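Long-range contacts in aluminum resistance protein (Clostridium novyi, PDB 3I16), which is a pyridoxal-phosphate-dependent enzyme, probably a carbon-sulfur lyase of the methionine gamma-lyase family with a role in aluminum resistance: residues Arg18-Tyr23 with Gly417-Leu422; Leu345-Lys350 with Leu422-Lys427. All blocks are in the same frame, centred on the assembly; numbering follows the deposited sequence.

Interaction 1. Residues Arg18-Tyr23 with Gly417-Leu422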
loop_
_atom_site.group_PDB
_atom_site.type_symbol
_atom_site.label_atom_id
_atom_site.label_comp_id
_atom_site.label_asym_id
_atom_site.label_seq_id
_atom_site.Cartn_x
_atom_site.Cartn_y
_atom_site.Cartn_z
ATOM N N ARG B 18 -32.979 32.891 3.569
ATOM C CA ARG B 18 -32.340 33.739 4.587
ATOM C C ARG B 18 -30.861 33.415 4.685
ATOM O O ARG B 18 -30.023 34.317 4.757
ATOM C CB ARG B 18 -33.032 33.554 5.928
ATOM C CG ARG B 18 -32.450 34.316 7.108
ATOM C CD ARG B 18 -33.451 34.202 8.296
ATOM N NE ARG B 18 -33.197 35.209 9.323
ATOM C CZ ARG B 18 -34.048 35.548 10.302
ATOM N NH1 ARG B 18 -35.236 34.965 10.441
ATOM N NH2 ARG B 18 -33.707 36.504 11.155
ATOM N N VAL B 19 -30.545 32.125 4.686
ATOM C CA VAL B 19 -29.144 31.693 4.740
ATOM C C VAL B 19 -28.391 32.053 3.457
ATOM O O VAL B 19 -27.269 32.537 3.532
ATOM C CB VAL B 19 -29.012 30.199 5.090
ATOM C CG1 VAL B 19 -27.597 29.703 4.842
ATOM C CG2 VAL B 19 -29.401 30.019 6.540
ATOM N N LEU B 20 -29.028 31.883 2.298
ATOM C CA LEU B 20 -28.383 32.237 1.027
ATOM C C LEU B 20 -28.061 33.702 0.975
ATOM O O LEU B 20 -26.984 34.061 0.518
ATOM C CB LEU B 20 -29.224 31.839 -0.182
ATOM C CG LEU B 20 -29.347 30.339 -0.448
ATOM C CD1 LEU B 20 -30.434 30.055 -1.503
ATOM C CD2 LEU B 20 -27.966 29.740 -0.848
ATOM N N LYS B 21 -28.979 34.547 1.444
ATOM C CA LYS B 21 -28.753 35.998 1.455
ATOM C C LYS B 21 -27.661 36.386 2.450
ATOM O O LYS B 21 -26.862 37.292 2.181
ATOM C CB LYS B 21 -30.067 36.771 1.709
ATOM C CG LYS B 21 -29.906 38.283 1.921
ATOM C CD LYS B 21 -29.710 39.093 0.621
ATOM C CE LYS B 21 -31.029 39.306 -0.110
ATOM N N LEU B 22 -27.637 35.726 3.606
ATOM C CA LEU B 22 -26.564 35.942 4.584
ATOM C C LEU B 22 -25.235 35.600 3.933
ATOM O O LEU B 22 -24.262 36.327 4.123
ATOM C CB LEU B 22 -26.748 35.112 5.862
ATOM C CG LEU B 22 -27.764 35.618 6.881
ATOM C CD1 LEU B 22 -28.152 34.453 7.791
ATOM C CD2 LEU B 22 -27.210 36.822 7.664
ATOM N N TYR B 23 -25.204 34.499 3.179
ATOM C CA TYR B 23 -23.998 34.085 2.467
ATOM C C TYR B 23 -23.549 35.126 1.429
ATOM O O TYR B 23 -22.347 35.501 1.357
ATOM C CB TYR B 23 -24.179 32.703 1.809
ATOM C CG TYR B 23 -23.181 32.450 0.707
ATOM C CD1 TYR B 23 -21.865 32.165 1.003
ATOM C CD2 TYR B 23 -23.553 32.548 -0.650
ATOM C CE1 TYR B 23 -20.939 31.981 0.023
ATOM C CE2 TYR B 23 -22.609 32.383 -1.651
ATOM C CZ TYR B 23 -21.310 32.085 -1.303
ATOM O OH TYR B 23 -20.337 31.905 -2.241
ATOM N N GLY B 417 -20.772 23.244 3.390
ATOM C CA GLY B 417 -20.973 22.746 4.755
ATOM C C GLY B 417 -21.482 23.780 5.743
ATOM O O GLY B 417 -22.350 23.484 6.563
ATOM N N ILE B 418 -20.952 24.997 5.641
ATOM C CA ILE B 418 -21.339 26.097 6.514
ATOM C C ILE B 418 -22.802 26.431 6.249
ATOM O O ILE B 418 -23.584 26.610 7.178
ATOM C CB ILE B 418 -20.405 27.330 6.308
ATOM C CG1 ILE B 418 -18.989 27.042 6.868
ATOM C CG2 ILE B 418 -20.930 28.513 7.026
ATOM C CD1 ILE B 418 -17.892 27.983 6.320
ATOM N N LEU B 419 -23.184 26.468 4.980
ATOM C CA LEU B 419 -24.576 26.763 4.612
ATOM C C LEU B 419 -25.569 25.700 5.143
ATOM O O LEU B 419 -26.653 26.055 5.632
ATOM C CB LEU B 419 -24.716 26.933 3.092
ATOM C CG LEU B 419 -23.958 28.119 2.421
ATOM C CD1 LEU B 419 -24.338 28.237 0.950
ATOM C CD2 LEU B 419 -24.215 29.428 3.120
ATOM N N ILE B 420 -25.203 24.423 4.994
ATOM C CA ILE B 420 -25.981 23.292 5.477
ATOM C C ILE B 420 -26.157 23.426 6.993
ATOM O O ILE B 420 -27.283 23.425 7.484
ATOM C CB ILE B 420 -25.293 21.913 5.111
ATOM C CG1 ILE B 420 -25.352 21.669 3.597
ATOM C CG2 ILE B 420 -25.983 20.736 5.840
ATOM C CD1 ILE B 420 -24.460 20.528 3.088
ATOM N N ALA B 421 -25.045 23.634 7.702
ATOM C CA ALA B 421 -25.056 23.737 9.155
ATOM C C ALA B 421 -25.864 24.940 9.655
ATOM O O ALA B 421 -26.739 24.804 10.516
ATOM C CB ALA B 421 -23.608 23.782 9.695
ATOM N N LEU B 422 -25.614 26.112 9.090
ATOM C CA LEU B 422 -26.361 27.289 9.498
ATOM C C LEU B 422 -27.837 27.149 9.217
ATOM O O LEU B 422 -28.672 27.639 10.004
ATOM C CB LEU B 422 -25.802 28.570 8.841
ATOM C CG LEU B 422 -26.462 29.896 9.242
ATOM C CD1 LEU B 422 -26.357 30.146 10.725
ATOM C CD2 LEU B 422 -25.832 31.080 8.454
#

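Interaction 2. Residues Leu345-Lys350 with Leu422-Lys427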
loop_
_atom_site.group_PDB
_atom_site.type_symbol
_atom_site.label_atom_id
_atom_site.label_comp_id
_atom_site.label_asym_id
_atom_site.label_seq_id
_atom_site.Cartn_x
_atom_site.Cartn_y
_atom_site.Cartn_z
ATOM N N LEU B 345 -25.557 24.557 19.384
ATOM C CA LEU B 345 -24.232 24.023 19.254
ATOM C C LEU B 345 -24.185 22.622 18.644
ATOM O O LEU B 345 -23.554 22.428 17.620
ATOM C CB LEU B 345 -23.535 24.006 20.607
ATOM C CG LEU B 345 -22.174 23.320 20.608
ATOM C CD1 LEU B 345 -21.217 24.101 19.743
ATOM C CD2 LEU B 345 -21.634 23.195 22.017
ATOM N N ILE B 346 -24.819 21.642 19.284
ATOM C CA ILE B 346 -24.746 20.248 18.798
ATOM C C ILE B 346 -25.384 20.143 17.401
ATOM O O ILE B 346 -24.877 19.446 16.531
ATOM C CB ILE B 346 -25.398 19.217 19.767
ATOM C CG1 ILE B 346 -24.756 19.247 21.162
ATOM C CG2 ILE B 346 -25.237 17.788 19.208
ATOM C CD1 ILE B 346 -23.318 18.720 21.204
ATOM N N GLU B 347 -26.483 20.845 17.201
ATOM C CA GLU B 347 -27.110 20.922 15.900
ATOM C C GLU B 347 -26.183 21.479 14.809
ATOM O O GLU B 347 -26.214 21.016 13.660
ATOM C CB GLU B 347 -28.365 21.786 15.982
ATOM C CG GLU B 347 -29.511 21.042 16.593
ATOM C CD GLU B 347 -29.897 19.864 15.720
ATOM O OE1 GLU B 347 -30.456 20.119 14.626
ATOM O OE2 GLU B 347 -29.602 18.699 16.115
ATOM N N PHE B 348 -25.367 22.465 15.162
ATOM C CA PHE B 348 -24.453 23.040 14.181
ATOM C C PHE B 348 -23.439 21.990 13.750
ATOM O O PHE B 348 -23.196 21.821 12.538
ATOM C CB PHE B 348 -23.733 24.277 14.738
ATOM C CG PHE B 348 -22.720 24.862 13.802
ATOM C CD1 PHE B 348 -23.113 25.690 12.776
ATOM C CD2 PHE B 348 -21.366 24.598 13.965
ATOM C CE1 PHE B 348 -22.178 26.250 11.936
ATOM C CE2 PHE B 348 -20.427 25.157 13.110
ATOM C CZ PHE B 348 -20.847 25.975 12.106
ATOM N N CYS B 349 -22.858 21.301 14.734
ATOM C CA CYS B 349 -21.853 20.283 14.474
ATOM C C CYS B 349 -22.461 19.142 13.673
ATOM O O CYS B 349 -21.776 18.538 12.854
ATOM C CB CYS B 349 -21.250 19.717 15.768
ATOM S SG CYS B 349 -20.125 20.836 16.648
ATOM N N LYS B 350 -23.726 18.839 13.926
ATOM C CA LYS B 350 -24.404 17.784 13.189
ATOM C C LYS B 350 -24.553 18.209 11.735
ATOM O O LYS B 350 -24.387 17.393 10.830
ATOM C CB LYS B 350 -25.745 17.428 13.826
ATOM C CG LYS B 350 -25.603 16.574 15.132
ATOM C CD LYS B 350 -26.969 16.287 15.770
ATOM C CE LYS B 350 -26.853 15.440 17.046
ATOM N NZ LYS B 350 -26.033 14.219 16.858
ATOM N N LEU B 422 -25.614 26.112 9.090
ATOM C CA LEU B 422 -26.361 27.289 9.498
ATOM C C LEU B 422 -27.837 27.149 9.217
ATOM O O LEU B 422 -28.672 27.639 10.004
ATOM C CB LEU B 422 -25.802 28.570 8.841
ATOM C CG LEU B 422 -26.462 29.896 9.242
ATOM C CD1 LEU B 422 -26.357 30.146 10.725
ATOM C CD2 LEU B 422 -25.832 31.080 8.454
ATOM N N SER B 423 -28.195 26.507 8.108
ATOM C CA SER B 423 -29.618 26.344 7.766
ATOM C C SER B 423 -30.372 25.506 8.814
ATOM O O SER B 423 -31.586 25.654 8.955
ATOM C CB SER B 423 -29.807 25.771 6.361
ATOM O OG SER B 423 -29.341 26.699 5.364
ATOM N N ARG B 424 -29.670 24.630 9.523
ATOM C CA ARG B 424 -30.318 23.888 10.624
ATOM C C ARG B 424 -30.696 24.793 11.783
ATOM O O ARG B 424 -31.640 24.485 12.495
ATOM C CB ARG B 424 -29.434 22.799 11.203
ATOM C CG ARG B 424 -29.216 21.620 10.320
ATOM C CD ARG B 424 -28.165 20.708 10.936
ATOM N NE ARG B 424 -28.603 19.810 12.013
ATOM C CZ ARG B 424 -28.805 18.487 11.891
ATOM N NH1 ARG B 424 -28.667 17.857 10.726
ATOM N NH2 ARG B 424 -29.151 17.765 12.955
ATOM N N ILE B 425 -29.989 25.905 11.981
ATOM C CA ILE B 425 -30.280 26.780 13.127
ATOM C C ILE B 425 -30.880 28.151 12.778
ATOM O O ILE B 425 -31.406 28.829 13.655
ATOM C CB ILE B 425 -29.024 26.903 14.064
ATOM C CG1 ILE B 425 -27.889 27.727 13.456
ATOM C CG2 ILE B 425 -28.450 25.530 14.392
ATOM C CD1 ILE B 425 -26.639 27.677 14.324
ATOM N N VAL B 426 -30.818 28.565 11.513
ATOM C CA VAL B 426 -31.384 29.847 11.084
ATOM C C VAL B 426 -32.302 29.582 9.892
ATOM O O VAL B 426 -31.910 28.898 8.940
ATOM C CB VAL B 426 -30.281 30.870 10.734
ATOM C CG1 VAL B 426 -30.891 32.141 10.112
ATOM C CG2 VAL B 426 -29.479 31.206 11.985
ATOM N N LYS B 427 -33.527 30.104 9.971
ATOM C CA LYS B 427 -34.569 29.858 8.969
ATOM C C LYS B 427 -35.423 31.085 8.686
ATOM O O LYS B 427 -35.858 31.838 9.568
ATOM C CB LYS B 427 -35.485 28.722 9.442
ATOM C CG LYS B 427 -34.747 27.434 9.769
ATOM C CD LYS B 427 -35.681 26.313 10.184
ATOM C CE LYS B 427 -34.881 25.074 10.577
ATOM N NZ LYS B 427 -34.111 24.522 9.427
ATOM O OXT LYS B 427 -35.734 31.339 7.528
#

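Interaction 1. Residues Arg18-Tyr23 with Gly417-Leu422
The carbonyl oxygen of Leu419 accepts a hydrogen bond from the hydroxyl of Ser423 within helix 411-425, and Val19 CG1 packs against it, 3.9 Å from Leu419 O. What meets helix 17-54 is otherwise apolar side chain. Leu419 CD2 makes the closest contacts, set between Val19 and Tyr23, one turn apart: it sits 3.5 Å from Tyr23 CB and 3.8 Å from Val19 CG1. It meets the Tyr23 ring obliquely near its root. Leu419 CD1 touches Leu20 CD2 more loosely, at 4.3 Å.

The family points to the aminotransferase-like fold type I of pyridoxal-phosphate enzymes. Here the start of its long helix 17-54 meets the C-terminal helix 411-425. The axes of segments 18-23 and 417-422 approach to 10.1 Å and run closer to antiparallel than to perpendicular, at 138°. Helix 287-318 and Leu10 of helix 4-11 also pack on Leu419.

Val19 forks across the interface. With CG1 anti to the backbone N (chi1 167°), it reaches Leu419, while Val19 CG2 lies 4.0 Å from Leu422 CG. Val19 and Leu422 lie alongside with opposite headings. The Leu22 side chain runs nearly perpendicular to that of Leu422, with Leu22 CD1 4.1 Å from Leu422 CD2.

Interaction 2. Residues Leu345-Lys350 with Leu422-Lys427
This contact belongs to the C-terminal part of what is probably an aminotransferase-like, fold type I architecture. There helix 342-354 lies against the antiparallel sheet, with Ile346 and Cys349 on strand 376-379, and packs on Leu422, Arg424 and Ile425 of helix 411-425. One part of the contact is a salt bridge, the other apolar packing.

Glu347 and Arg424 form the salt bridge, one side chain lying across the other. Arg424 NE donates to Glu347 OE1 at 3.2 Å, in a bent bond that arrives 60° above the carboxylate plane. Arg424 NH2 adds two weak bonds, to Glu347 OE1 at 3.2 Å and to Glu347 OE2 at 3.3 Å. The second is the straighter, at 166°. The flat groups are not coplanar, though Glu347 CD lies at the edge of the guanidinium. The bend of Arg424 at chi3 (80°) turns the guanidinium toward the Glu347 carboxylate and Lys350 CB. Lys350 CB lies over one face near its NH2 corner, 3.5 Å from Arg424 NH2. Lys350 NZ leads away to Glu365, Cys364 and Ser363.

In the apolar part, Phe348 CD1 meets Ile425 CD1 at 4.3 Å, approached obliquely. Ile425 CG2 touches Glu347 CB at 4.1 Å. Phe339 packs on both Phe348 and Ile425.

Within 422-427, Leu422 O accepts from both Ile425 N and Val426 N, and Lys427 NZ bonds Ser423 O at 2.8 Å.

Arg424 reaches one carboxylate through two nitrogens, so its rotation should be limited, although two of the three bonds are weak. The guanidinium would be expected to stabilise the ionised carboxylate of Glu347, while the bonded ammonium of Lys350 is directed to other partners.

Interactions 1 and 2 use successive turns of helix 411-425 and share Leu422. Their centres are 10 Å apart. Helix 17-54 packs on this helix in interaction 1 and helix 342-354 in interaction 2. The two contacts also touch directly. Val19 CG1 lies 3.5 Å from Ser423 OG, Ala421 CB lies 3.5 Å from Phe348 O, and Arg18 NH1 comes within 3.3 Å of Lys427 O. Helix 17-54 thus also reaches the chain's last residue, within segment 422-427. The centres of interactions 1 and 2 lie 26 Å and 25 Å from the centre of the chain, away from the pyridoxal phosphate pocket around Lys244, and both are structural packing.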